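Local structure of lipase (Photobacterium sp. M37, 2ORY) at residues L8-A11 against F12-S16. The protein probably hydrolyses triacylglycerols to free fatty acids, as a cold-adapted bacterial lipase of the alpha/beta hydrolase fold. Numbering follows the deposited sequence.
Sequences LMLA and FSYMS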
loop_
_atom_site.group_PDB
_atom_site.type_symbol
_atom_site.label_atom_id
_atom_site.label_comp_id
_atom_site.label_asym_id
_atom_site.label_seq_id
_atom_site.Cartn_x
_atom_site.Cartn_y
_atom_site.Cartn_z
ATOM N N LEU A 8 9.389 -10.274 -4.304
ATOM C CA LEU A 8 8.196 -11.064 -4.523
ATOM C C LEU A 8 6.969 -10.271 -4.154
ATOM O O LEU A 8 6.018 -10.221 -4.918
ATOM C CB LEU A 8 8.243 -12.353 -3.711
ATOM C CG LEU A 8 7.038 -13.274 -3.887
ATOM C CD1 LEU A 8 6.940 -13.727 -5.338
ATOM C CD2 LEU A 8 7.197 -14.477 -2.972
ATOM N N MET A 9 6.986 -9.655 -2.979
ATOM C CA MET A 9 5.865 -8.841 -2.526
ATOM C C MET A 9 5.628 -7.616 -3.434
ATOM O O MET A 9 4.510 -7.114 -3.527
ATOM C CB MET A 9 6.097 -8.393 -1.079
ATOM C CG MET A 9 6.193 -9.531 -0.058
ATOM S SD MET A 9 4.874 -10.765 -0.116
ATOM C CE MET A 9 3.622 -9.950 0.632
ATOM N N LEU A 10 6.678 -7.120 -4.084
ATOM C CA LEU A 10 6.535 -5.985 -5.000
ATOM C C LEU A 10 5.683 -6.472 -6.162
ATOM O O LEU A 10 4.828 -5.752 -6.670
ATOM C CB LEU A 10 7.895 -5.538 -5.543
ATOM C CG LEU A 10 7.807 -4.357 -6.521
ATOM C CD1 LEU A 10 7.369 -3.116 -5.729
ATOM C CD2 LEU A 10 9.144 -4.108 -7.209
ATOM N N ALA A 11 5.937 -7.714 -6.576
ATOM C CA ALA A 11 5.200 -8.339 -7.664
ATOM C C ALA A 11 3.720 -8.487 -7.322
ATOM O O ALA A 11 2.853 -8.276 -8.166
ATOM C CB ALA A 11 5.810 -9.716 -7.987
ATOM N N PHE A 12 3.426 -8.873 -6.088
ATOM C CA PHE A 12 2.038 -9.032 -5.673
ATOM C C PHE A 12 1.375 -7.675 -5.515
ATOM O O PHE A 12 0.198 -7.513 -5.822
ATOM C CB PHE A 12 1.952 -9.782 -4.345
ATOM C CG PHE A 12 2.192 -11.257 -4.467
ATOM C CD1 PHE A 12 3.260 -11.862 -3.801
ATOM C CD2 PHE A 12 1.328 -12.049 -5.220
ATOM C CE1 PHE A 12 3.459 -13.233 -3.880
ATOM C CE2 PHE A 12 1.519 -13.418 -5.307
ATOM C CZ PHE A 12 2.587 -14.016 -4.633
ATOM N N SER A 13 2.139 -6.700 -5.035
ATOM C CA SER A 13 1.604 -5.365 -4.848
ATOM C C SER A 13 1.228 -4.777 -6.196
ATOM O O SER A 13 0.198 -4.112 -6.320
ATOM C CB SER A 13 2.621 -4.456 -4.158
ATOM O OG SER A 13 2.719 -4.754 -2.774
ATOM N N TYR A 14 2.053 -5.029 -7.210
ATOM C CA TYR A 14 1.779 -4.487 -8.544
ATOM C C TYR A 14 0.720 -5.238 -9.333
ATOM O O TYR A 14 -0.002 -4.639 -10.139
ATOM C CB TYR A 14 3.069 -4.356 -9.361
ATOM C CG TYR A 14 3.770 -3.031 -9.093
ATOM C CD1 TYR A 14 4.147 -2.678 -7.793
ATOM C CD2 TYR A 14 4.016 -2.115 -10.120
ATOM C CE1 TYR A 14 4.745 -1.447 -7.515
ATOM C CE2 TYR A 14 4.625 -0.868 -9.859
ATOM C CZ TYR A 14 4.984 -0.542 -8.547
ATOM O OH TYR A 14 5.571 0.674 -8.245
ATOM N N MET A 15 0.602 -6.536 -9.084
ATOM C CA MET A 15 -0.413 -7.343 -9.751
ATOM C C MET A 15 -1.788 -6.856 -9.277
ATOM O O MET A 15 -2.790 -7.050 -9.957
ATOM C CB MET A 15 -0.232 -8.822 -9.392
ATOM C CG MET A 15 -1.123 -9.777 -10.195
ATOM S SD MET A 15 -0.810 -11.520 -9.791
ATOM C CE MET A 15 -1.757 -11.704 -8.322
ATOM N N SER A 16 -1.813 -6.228 -8.101
ATOM C CA SER A 16 -3.033 -5.683 -7.515
ATOM C C SER A 16 -3.649 -4.611 -8.399
ATOM O O SER A 16 -4.860 -4.387 -8.374
ATOM C CB SER A 16 -2.726 -5.043 -6.167
ATOM O OG SER A 16 -2.056 -5.951 -5.330
#
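L8 and F12, one helical turn apart, run alongside each other in a shared direction, and L8 CG rests 3.6 Å from F12 CE1. Both methyls of L8 also meet CE1, so the fork of the leucine lies against the CD1-CE1 side of the ring. From another direction M9 brings its sulfur near the CD1 corner of the same ring, a Met-aromatic contact at an oblique angle, with M9 SD 4.2 Å from F12 CD1. The i to i+4 pairing recurs further along, where L10 CD1 lies 3.6 Å from Y14 CE1. With CG of L10 anti to its own nitrogen (chi1 179°), the leucine runs alongside the tyrosine.

Helix 5-15, which carries all these side chains, is buried against the central sheet of this alpha/beta hydrolase. Beneath them run regular alpha-helical bonds, among them F12 N to L8 O and Y14 N to L10 O. M9 O is gripped twice: S13 N donates to it at 2.8 Å and S13 OG at 3.1 Å, arriving from opposite faces of the carbonyl plane. That second bond is the familiar one of a helical serine returning to the carbonyl four residues earlier, and it depends on OG standing beside the backbone N (chi1 -75°). S16 OG spans the same four-residue interval to F12 O at 2.8 Å, but approaches in the carbonyl plane, on a lone pair.

On the sheet, M9 touches C169 and T171 of strand 166-173. S13 OG also bonds T171 OG1, just before the probable nucleophile elbow at G172, S174 and G176. F12 packs on L41 of helix 30-43 and meets W52 of strand 52-63 edge-to-face. The rings of Y14 and H173 also meet edge-to-face, while Y14 OH is hydrogen-bonded to V313 O, next in sequence to H312 of the likely catalytic triad.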